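Local coordinates for interferon-inducible protein AIM2 (Mus musculus, PDB 4JBM), which senses double-stranded DNA in the cytosol through its HIN domain and triggers inflammasome assembly, leading to pyroptosis, at residues A[95-107]-A[130-142]. Numbering follows the deposited sequence.
Sequences RETPRISKLKIQP and YGIHDKTGTMEVL. With nucleotides of chain D.
I100 packs against D134, G137 and M139 of the hairpin 127-134/137-144, in the second OB fold of the HIN domain, and illustrates how an apolar side chain and two backbone N-H groups fix a short helix against a hairpin turn. Its CB lies 3.7 Å from T136 OG1. CG1, placed anti to the carbonyl carbon (chi1 -66°), lies 3.3 Å from D134 OD2, while CG2 rests 3.7 Å from M139 CB. CD1 ends the extended chain over the mouth of the turn, 3.3 Å from G137 O.

Polar bonds hold the helix start beside I100. I100 N donates to the syn lone pair of D134 OD2 (2.9 Å, 159°), and S101 N donates to T136 OG1 (3.2 Å, 167°). D134 OD1 accepts a hydrogen bond from T136 N, which stands above the carboxylate plane, forming an Asx turn within the type I turn 134-137.

Segment 95-107 also meets DNA: T97 N donates to OP2 and T97 OG1 to OP1 of DG2 of chain D, and R99 packs on another phosphate. R99 NH2 donates to T97 O, nearly in the guanidinium plane, whereas its NH1 stands 3.6 Å from D134 OD2, a salt bridge of charges alone, the oxygen well out of plane.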
ATOM      1  N   ARG A  95       2.576  -3.664   9.420  1.00 46.79           N
ATOM      2  CA  ARG A  95       3.435  -2.546   9.057  1.00 48.46           C
ATOM      3  C   ARG A  95       4.690  -2.931   8.288  1.00 47.87           C
ATOM      4  O   ARG A  95       5.342  -2.070   7.697  1.00 49.20           O
ATOM      5  CB  ARG A  95       3.832  -1.759  10.312  1.00 56.90           C
ATOM      6  CG  ARG A  95       2.666  -1.116  11.066  1.00 55.00           C
ATOM      7  CD  ARG A  95       2.026   0.007  10.258  1.00 76.26           C
ATOM      8  NE  ARG A  95       2.923   1.150  10.043  1.00 87.00           N
ATOM      9  CZ  ARG A  95       3.064   2.168  10.893  1.00 86.99           C
ATOM     10  NH1 ARG A  95       2.382   2.193  12.032  1.00 85.66           N
ATOM     11  NH2 ARG A  95       3.889   3.166  10.610  1.00 90.44           N
ATOM     12  N   GLU A  96       5.043  -4.214   8.275  1.00 37.10           N
ATOM     13  CA  GLU A  96       6.341  -4.570   7.711  1.00 39.29           C
ATOM     14  C   GLU A  96       6.283  -4.762   6.190  1.00 54.70           C
ATOM     15  O   GLU A  96       5.233  -5.067   5.618  1.00 51.57           O
ATOM     16  CB  GLU A  96       6.930  -5.795   8.421  1.00 57.31           C
ATOM     17  CG  GLU A  96       6.286  -7.124   8.067  1.00 73.34           C
ATOM     18  CD  GLU A  96       6.831  -8.253   8.917  1.00 83.42           C
ATOM     19  OE1 GLU A  96       7.599  -7.962   9.860  1.00 87.60           O
ATOM     20  OE2 GLU A  96       6.486  -9.427   8.657  1.00 99.25           O
ATOM     21  N   THR A  97       7.413  -4.499   5.546  1.00 52.28           N
ATOM     22  CA  THR A  97       7.576  -4.661   4.110  1.00 51.59           C
ATOM     23  C   THR A  97       7.824  -6.133   3.786  1.00 55.12           C
ATOM     24  O   THR A  97       8.804  -6.715   4.253  1.00 55.25           O
ATOM     25  CB  THR A  97       8.771  -3.849   3.611  1.00 43.76           C
ATOM     26  OG1 THR A  97       8.546  -2.452   3.869  1.00 43.26           O
ATOM     27  CG2 THR A  97       8.999  -4.092   2.112  1.00 50.27           C
ATOM     28  N   PRO A  98       6.943  -6.738   2.980  1.00 60.07           N
ATOM     29  CA  PRO A  98       7.059  -8.169   2.675  1.00 53.26           C
ATOM     30  C   PRO A  98       8.366  -8.477   1.934  1.00 48.30           C
ATOM     31  O   PRO A  98       8.868  -7.621   1.205  1.00 46.72           O
ATOM     32  CB  PRO A  98       5.854  -8.426   1.758  1.00 60.87           C
ATOM     33  CG  PRO A  98       4.878  -7.303   2.055  1.00 59.42           C
ATOM     34  CD  PRO A  98       5.762  -6.125   2.341  1.00 61.24           C
ATOM     35  N   ARG A  99       8.923  -9.671   2.148  1.00 54.04           N
ATOM     36  CA  ARG A  99      10.095 -10.120   1.392  1.00 57.06           C
ATOM     37  C   ARG A  99       9.697 -10.464  -0.059  1.00 68.99           C
ATOM     38  O   ARG A  99       8.532 -10.736  -0.340  1.00 56.02           O
ATOM     39  CB  ARG A  99      10.757 -11.321   2.089  1.00 60.08           C
ATOM     40  CG  ARG A  99      11.365 -11.008   3.461  1.00 65.88           C
ATOM     41  CD  ARG A  99      12.366  -9.869   3.386  1.00 64.93           C
ATOM     42  NE  ARG A  99      11.718  -8.586   3.642  1.00 50.99           N
ATOM     43  CZ  ARG A  99      12.285  -7.404   3.445  1.00 57.42           C
ATOM     44  NH1 ARG A  99      13.541  -7.324   3.011  1.00 48.38           N
ATOM     45  NH2 ARG A  99      11.595  -6.301   3.695  1.00 51.14           N
ATOM     46  N   ILE A 100      10.647 -10.383  -0.984  1.00 68.80           N
ATOM     47  CA  ILE A 100      10.387 -10.699  -2.394  1.00 71.63           C
ATOM     48  C   ILE A 100       9.979 -12.164  -2.645  1.00 72.02           C
ATOM     49  O   ILE A 100       9.030 -12.427  -3.389  1.00 76.97           O
ATOM     50  CB  ILE A 100      11.597 -10.322  -3.257  1.00 72.37           C
ATOM     51  CG1 ILE A 100      11.773  -8.806  -3.246  1.00 53.92           C
ATOM     52  CG2 ILE A 100      11.416 -10.796  -4.689  1.00 73.81           C
ATOM     53  CD1 ILE A 100      13.037  -8.338  -3.936  1.00 66.05           C
ATOM     54  N   SER A 101      10.683 -13.104  -2.016  1.00 65.60           N
ATOM     55  CA  SER A 101      10.362 -14.527  -2.133  1.00 66.92           C
ATOM     56  C   SER A 101       8.953 -14.838  -1.636  1.00 88.06           C
ATOM     57  O   SER A 101       8.304 -15.773  -2.110  1.00100.99           O
ATOM     58  CB  SER A 101      11.384 -15.373  -1.369  1.00 82.59           C
ATOM     59  OG  SER A 101      11.317 -15.132   0.028  1.00 94.93           O
ATOM     60  N   LYS A 102       8.477 -14.048  -0.679  1.00 87.05           N
ATOM     61  CA  LYS A 102       7.119 -14.216  -0.187  1.00 72.47           C
ATOM     62  C   LYS A 102       6.153 -13.629  -1.205  1.00 75.98           C
ATOM     63  O   LYS A 102       5.117 -14.216  -1.497  1.00 94.19           O
ATOM     64  CB  LYS A 102       6.961 -13.529   1.169  1.00 71.29           C
ATOM     65  CG  LYS A 102       5.576 -13.675   1.805  1.00 77.31           C
ATOM     66  CD  LYS A 102       5.411 -12.729   3.010  1.00 88.97           C
ATOM     67  CE  LYS A 102       6.625 -12.743   3.947  1.00 80.75           C
ATOM     68  NZ  LYS A 102       7.185 -11.374   4.190  1.00 66.79           N
ATOM     69  N   LEU A 103       6.510 -12.477  -1.760  1.00 58.49           N
ATOM     70  CA  LEU A 103       5.646 -11.795  -2.711  1.00 59.19           C
ATOM     71  C   LEU A 103       5.439 -12.636  -3.967  1.00 82.35           C
ATOM     72  O   LEU A 103       4.386 -12.557  -4.601  1.00 89.90           O
ATOM     73  CB  LEU A 103       6.222 -10.426  -3.091  1.00 67.12           C
ATOM     74  CG  LEU A 103       6.109  -9.291  -2.072  1.00 75.62           C
ATOM     75  CD1 LEU A 103       6.645  -7.985  -2.644  1.00 77.14           C
ATOM     76  CD2 LEU A 103       4.658  -9.127  -1.652  1.00 76.97           C
ATOM     77  N   LYS A 104       6.443 -13.439  -4.319  1.00 82.25           N
ATOM     78  CA  LYS A 104       6.421 -14.224  -5.557  1.00 81.27           C
ATOM     79  C   LYS A 104       5.221 -15.165  -5.666  1.00 81.73           C
ATOM     80  O   LYS A 104       4.769 -15.483  -6.761  1.00 94.85           O
ATOM     81  CB  LYS A 104       7.695 -15.063  -5.680  1.00 74.81           C
ATOM     82  CG  LYS A 104       8.983 -14.289  -5.889  1.00 84.19           C
ATOM     83  CD  LYS A 104       9.002 -13.555  -7.207  1.00 83.53           C
ATOM     84  CE  LYS A 104      10.334 -12.861  -7.413  1.00 86.60           C
ATOM     85  NZ  LYS A 104      11.468 -13.792  -7.192  1.00 84.11           N
ATOM     86  N   ILE A 105       4.700 -15.592  -4.522  1.00 66.45           N
ATOM     87  CA  ILE A 105       3.637 -16.588  -4.485  1.00 69.23           C
ATOM     88  C   ILE A 105       2.286 -16.016  -4.071  1.00 87.44           C
ATOM     89  O   ILE A 105       1.445 -16.720  -3.508  1.00 99.60           O
ATOM     90  CB  ILE A 105       4.031 -17.760  -3.570  1.00 78.91           C
ATOM     91  CG1 ILE A 105       4.210 -17.274  -2.126  1.00 77.05           C
ATOM     92  CG2 ILE A 105       5.330 -18.387  -4.058  1.00 87.04           C
ATOM     93  CD1 ILE A 105       4.816 -18.304  -1.199  1.00 72.83           C
ATOM     94  N   GLN A 106       2.070 -14.740  -4.368  1.00 91.71           N
ATOM     95  CA  GLN A 106       0.804 -14.107  -4.041  1.00 92.29           C
ATOM     96  C   GLN A 106       0.001 -13.888  -5.323  1.00 80.11           C
ATOM     97  O   GLN A 106       0.585 -13.614  -6.370  1.00 82.44           O
ATOM     98  CB  GLN A 106       1.063 -12.773  -3.338  1.00 90.69           C
ATOM     99  CG  GLN A 106       2.023 -12.884  -2.153  1.00 79.03           C
ATOM    100  CD  GLN A 106       1.448 -13.674  -1.006  1.00 84.48           C
ATOM    101  OE1 GLN A 106       0.307 -13.463  -0.599  1.00 91.13           O
ATOM    102  NE2 GLN A 106       2.229 -14.612  -0.488  1.00 77.99           N
ATOM    103  N   PRO A 107      -1.337 -14.000  -5.243  1.00 77.93           N
ATOM    104  CA  PRO A 107      -2.231 -13.734  -6.382  1.00 91.80           C
ATOM    105  C   PRO A 107      -2.075 -12.333  -6.980  1.00 94.80           C
ATOM    106  O   PRO A 107      -1.604 -11.417  -6.304  1.00100.83           O
ATOM    107  CB  PRO A 107      -3.640 -13.888  -5.783  1.00 89.90           C
ATOM    108  CG  PRO A 107      -3.460 -14.063  -4.310  1.00 86.77           C
ATOM    109  CD  PRO A 107      -2.069 -14.577  -4.104  1.00 88.98           C
ATOM    110  N   TYR A 130      11.638  -0.804 -12.211  1.00 73.23           N
ATOM    111  CA  TYR A 130      12.607  -0.695 -11.136  1.00 58.22           C
ATOM    112  C   TYR A 130      13.031  -2.082 -10.696  1.00 60.93           C
ATOM    113  O   TYR A 130      12.217  -2.871 -10.221  1.00 64.62           O
ATOM    114  CB  TYR A 130      12.003   0.069  -9.959  1.00 51.60           C
ATOM    115  CG  TYR A 130      11.684   1.526 -10.256  1.00 67.43           C
ATOM    116  CD1 TYR A 130      12.639   2.518 -10.067  1.00 63.57           C
ATOM    117  CD2 TYR A 130      10.425   1.910 -10.698  1.00 70.08           C
ATOM    118  CE1 TYR A 130      12.350   3.851 -10.321  1.00 65.52           C
ATOM    119  CE2 TYR A 130      10.126   3.237 -10.952  1.00 65.25           C
ATOM    120  CZ  TYR A 130      11.091   4.202 -10.764  1.00 64.47           C
ATOM    121  OH  TYR A 130      10.797   5.523 -11.019  1.00 72.61           O
ATOM    122  N   GLY A 131      14.314  -2.387 -10.863  1.00 53.32           N
ATOM    123  CA  GLY A 131      14.835  -3.632 -10.344  1.00 64.39           C
ATOM    124  C   GLY A 131      14.986  -3.424  -8.852  1.00 74.77           C
ATOM    125  O   GLY A 131      15.751  -2.573  -8.416  1.00 64.99           O
ATOM    126  N   ILE A 132      14.233  -4.178  -8.065  1.00 69.34           N
ATOM    127  CA  ILE A 132      14.325  -4.081  -6.625  1.00 60.44           C
ATOM    128  C   ILE A 132      14.891  -5.374  -6.072  1.00 75.10           C
ATOM    129  O   ILE A 132      14.797  -6.427  -6.725  1.00 79.58           O
ATOM    130  CB  ILE A 132      12.963  -3.782  -5.957  1.00 53.69           C
ATOM    131  CG1 ILE A 132      11.995  -4.951  -6.142  1.00 56.68           C
ATOM    132  CG2 ILE A 132      12.369  -2.497  -6.488  1.00 61.38           C
ATOM    133  CD1 ILE A 132      10.708  -4.832  -5.299  1.00 59.71           C
ATOM    134  N   HIS A 133      15.483  -5.292  -4.880  1.00 60.69           N
ATOM    135  CA  HIS A 133      16.135  -6.463  -4.299  1.00 57.63           C
ATOM    136  C   HIS A 133      16.152  -6.503  -2.776  1.00 59.52           C
ATOM    137  O   HIS A 133      16.172  -5.465  -2.099  1.00 53.98           O
ATOM    138  CB  HIS A 133      17.572  -6.586  -4.825  1.00 59.34           C
ATOM    139  CG  HIS A 133      18.515  -5.576  -4.250  1.00 67.44           C
ATOM    140  ND1 HIS A 133      18.568  -4.275  -4.693  1.00 73.54           N
ATOM    141  CD2 HIS A 133      19.435  -5.677  -3.258  1.00 67.44           C
ATOM    142  CE1 HIS A 133      19.484  -3.614  -4.007  1.00 66.77           C
ATOM    143  NE2 HIS A 133      20.020  -4.438  -3.128  1.00 66.97           N
ATOM    144  N   ASP A 134      16.130  -7.727  -2.254  1.00 60.24           N
ATOM    145  CA  ASP A 134      16.442  -7.998  -0.859  1.00 57.00           C
ATOM    146  C   ASP A 134      17.247  -9.294  -0.818  1.00 72.45           C
ATOM    147  O   ASP A 134      17.720  -9.752  -1.858  1.00 73.66           O
ATOM    148  CB  ASP A 134      15.178  -8.026   0.017  1.00 53.92           C
ATOM    149  CG  ASP A 134      14.188  -9.125  -0.380  1.00 62.64           C
ATOM    150  OD1 ASP A 134      14.605 -10.158  -0.938  1.00 65.24           O
ATOM    151  OD2 ASP A 134      12.974  -8.946  -0.141  1.00 55.37           O
ATOM    152  N   LYS A 135      17.412  -9.887   0.359  1.00 76.18           N
ATOM    153  CA  LYS A 135      18.210 -11.106   0.463  1.00 73.37           C
ATOM    154  C   LYS A 135      17.516 -12.364  -0.074  1.00 73.62           C
ATOM    155  O   LYS A 135      18.143 -13.414  -0.191  1.00 72.04           O
ATOM    156  CB  LYS A 135      18.688 -11.307   1.908  1.00 76.05           C
ATOM    157  CG  LYS A 135      19.749 -10.299   2.332  1.00 79.35           C
ATOM    158  CD  LYS A 135      20.325 -10.591   3.706  1.00 81.27           C
ATOM    159  CE  LYS A 135      21.806 -10.256   3.740  1.00 85.06           C
ATOM    160  NZ  LYS A 135      22.086  -8.928   3.124  1.00 86.51           N
ATOM    161  N   THR A 136      16.235 -12.249  -0.420  1.00 69.89           N
ATOM    162  CA  THR A 136      15.442 -13.415  -0.815  1.00 79.86           C
ATOM    163  C   THR A 136      15.281 -13.551  -2.334  1.00 87.71           C
ATOM    164  O   THR A 136      14.739 -14.549  -2.820  1.00 83.08           O
ATOM    165  CB  THR A 136      14.028 -13.370  -0.211  1.00 78.94           C
ATOM    166  OG1 THR A 136      13.362 -12.173  -0.629  1.00 71.85           O
ATOM    167  CG2 THR A 136      14.084 -13.453   1.326  1.00 80.84           C
ATOM    168  N   GLY A 137      15.709 -12.533  -3.073  1.00 85.09           N
ATOM    169  CA  GLY A 137      15.586 -12.547  -4.516  1.00 80.44           C
ATOM    170  C   GLY A 137      15.546 -11.164  -5.131  1.00 84.24           C
ATOM    171  O   GLY A 137      15.771 -10.159  -4.453  1.00 84.77           O
ATOM    172  N   THR A 138      15.292 -11.122  -6.436  1.00 80.59           N
ATOM    173  CA  THR A 138      15.154  -9.869  -7.164  1.00 75.29           C
ATOM    174  C   THR A 138      13.763  -9.815  -7.770  1.00 73.23           C
ATOM    175  O   THR A 138      13.122 -10.851  -7.980  1.00 72.97           O
ATOM    176  CB  THR A 138      16.195  -9.732  -8.285  1.00 76.89           C
ATOM    177  OG1 THR A 138      16.060 -10.831  -9.198  1.00 81.01           O
ATOM    178  CG2 THR A 138      17.601  -9.724  -7.700  1.00 60.32           C
ATOM    179  N   MET A 139      13.298  -8.607  -8.060  1.00 62.87           N
ATOM    180  CA  MET A 139      11.962  -8.448  -8.609  1.00 57.34           C
ATOM    181  C   MET A 139      11.883  -7.143  -9.373  1.00 67.04           C
ATOM    182  O   MET A 139      12.807  -6.340  -9.327  1.00 59.62           O
ATOM    183  CB  MET A 139      10.930  -8.479  -7.476  1.00 75.69           C
ATOM    184  CG  MET A 139       9.522  -8.858  -7.895  1.00 77.80           C
ATOM    185  SD  MET A 139       8.404  -8.775  -6.484  1.00 88.71           S
ATOM    186  CE  MET A 139       6.903  -9.391  -7.259  1.00 73.92           C
ATOM    187  N   GLU A 140      10.800  -6.950 -10.114  1.00 70.10           N
ATOM    188  CA  GLU A 140      10.649  -5.735 -10.898  1.00 62.73           C
ATOM    189  C   GLU A 140       9.388  -4.977 -10.494  1.00 52.84           C
ATOM    190  O   GLU A 140       8.364  -5.572 -10.161  1.00 52.24           O
ATOM    191  CB  GLU A 140      10.683  -6.070 -12.386  1.00 78.68           C
ATOM    192  CG  GLU A 140      11.982  -6.752 -12.801  1.00 80.33           C
ATOM    193  CD  GLU A 140      12.146  -6.847 -14.307  1.00 88.25           C
ATOM    194  OE1 GLU A 140      11.215  -7.339 -14.979  1.00 80.77           O
ATOM    195  OE2 GLU A 140      13.209  -6.434 -14.819  1.00 87.54           O
ATOM    196  N   VAL A 141       9.482  -3.655 -10.483  1.00 49.74           N
ATOM    197  CA  VAL A 141       8.356  -2.843 -10.071  1.00 57.79           C
ATOM    198  C   VAL A 141       8.017  -1.948 -11.220  1.00 73.15           C
ATOM    199  O   VAL A 141       8.818  -1.103 -11.616  1.00 69.98           O
ATOM    200  CB  VAL A 141       8.680  -1.992  -8.834  1.00 61.10           C
ATOM    201  CG1 VAL A 141       7.543  -1.018  -8.547  1.00 47.07           C
ATOM    202  CG2 VAL A 141       8.916  -2.888  -7.653  1.00 52.79           C
ATOM    203  N   LEU A 142       6.825  -2.158 -11.763  1.00 69.02           N
ATOM    204  CA  LEU A 142       6.402  -1.482 -12.974  1.00 65.00           C
ATOM    205  C   LEU A 142       5.563  -0.260 -12.648  1.00 58.54           C
ATOM    206  O   LEU A 142       4.453  -0.379 -12.146  1.00 65.92           O
ATOM    207  CB  LEU A 142       5.613  -2.469 -13.837  1.00 74.31           C
ATOM    208  CG  LEU A 142       4.931  -2.045 -15.139  1.00 74.03           C
ATOM    209  CD1 LEU A 142       5.936  -1.461 -16.110  1.00 64.52           C
ATOM    210  CD2 LEU A 142       4.258  -3.269 -15.735  1.00 67.29           C
TER
ATOM    211  P    DG D   2      10.405  -2.425   6.926  1.00 46.62           P
ATOM    212  OP1  DG D   2      10.583  -1.869   5.564  1.00 51.70           O
ATOM    213  OP2  DG D   2       9.608  -3.660   7.158  1.00 38.94           O
ATOM    214  O5'  DG D   2      11.864  -2.704   7.507  1.00 45.53           O
ATOM    215  C5'  DG D   2      12.816  -1.660   7.483  1.00 47.39           C
ATOM    216  C4'  DG D   2      14.168  -2.192   7.908  1.00 46.15           C
ATOM    217  O4'  DG D   2      14.173  -2.374   9.340  1.00 45.50           O
ATOM    218  C3'  DG D   2      14.572  -3.529   7.310  1.00 45.24           C
ATOM    219  O3'  DG D   2      15.967  -3.445   7.041  1.00 40.85           O
ATOM    220  C2'  DG D   2      14.195  -4.553   8.382  1.00 48.71           C
ATOM    221  C1'  DG D   2      14.402  -3.737   9.654  1.00 41.55           C
ATOM    222  N9   DG D   2      13.518  -4.045  10.781  1.00 45.09           N
ATOM    223  C8   DG D   2      12.148  -4.130  10.804  1.00 46.21           C
ATOM    224  N7   DG D   2      11.659  -4.409  11.985  1.00 39.93           N
ATOM    225  C5   DG D   2      12.791  -4.509  12.807  1.00 40.04           C
ATOM    226  C6   DG D   2      12.912  -4.807  14.198  1.00 39.47           C
ATOM    227  O6   DG D   2      12.007  -5.036  15.003  1.00 42.96           O
ATOM    228  N1   DG D   2      14.236  -4.816  14.641  1.00 33.46           N
ATOM    229  C2   DG D   2      15.300  -4.598  13.807  1.00 47.08           C
ATOM    230  N2   DG D   2      16.477  -4.664  14.419  1.00 33.54           N
ATOM    231  N3   DG D   2      15.221  -4.319  12.507  1.00 38.37           N
ATOM    232  C4   DG D   2      13.934  -4.296  12.074  1.00 41.73           C
ATOM    233  O5'  DG D   1       6.998   1.404  10.582  1.00 55.09           O
ATOM    234  C5'  DG D   1       7.127   0.112  10.006  1.00 59.36           C
ATOM    235  C4'  DG D   1       8.497  -0.049   9.385  1.00 48.18           C
ATOM    236  O4'  DG D   1       9.512   0.093  10.409  1.00 51.55           O
ATOM    237  C3'  DG D   1       8.784  -1.387   8.733  1.00 41.30           C
ATOM    238  O3'  DG D   1       9.853  -1.213   7.833  1.00 38.77           O
ATOM    239  C2'  DG D   1       9.210  -2.202   9.948  1.00 31.90           C
ATOM    240  C1'  DG D   1      10.076  -1.188  10.695  1.00 39.07           C
ATOM    241  N9   DG D   1      10.108  -1.400  12.153  1.00 37.08           N
ATOM    242  C8   DG D   1       9.055  -1.658  12.998  1.00 33.98           C
ATOM    243  N7   DG D   1       9.395  -1.800  14.258  1.00 40.35           N
ATOM    244  C5   DG D   1      10.770  -1.648  14.249  1.00 32.68           C
ATOM    245  C6   DG D   1      11.711  -1.704  15.306  1.00 36.30           C
ATOM    246  O6   DG D   1      11.485  -1.894  16.495  1.00 42.04           O
ATOM    247  N1   DG D   1      13.025  -1.507  14.883  1.00 30.17           N
ATOM    248  C2   DG D   1      13.357  -1.262  13.573  1.00 44.56           C
ATOM    249  N2   DG D   1      14.656  -1.083  13.322  1.00 41.59           N
ATOM    250  N3   DG D   1      12.483  -1.206  12.573  1.00 32.90           N
ATOM    251  C4   DG D   1      11.216  -1.401  12.970  1.00 36.03           C
TER
HETATM  252  O   HOH W   1      11.570  -6.453   0.422  1.00 63.68           O
HETATM  253  O   HOH W   2      15.856  -9.461   3.048  1.00 66.71           O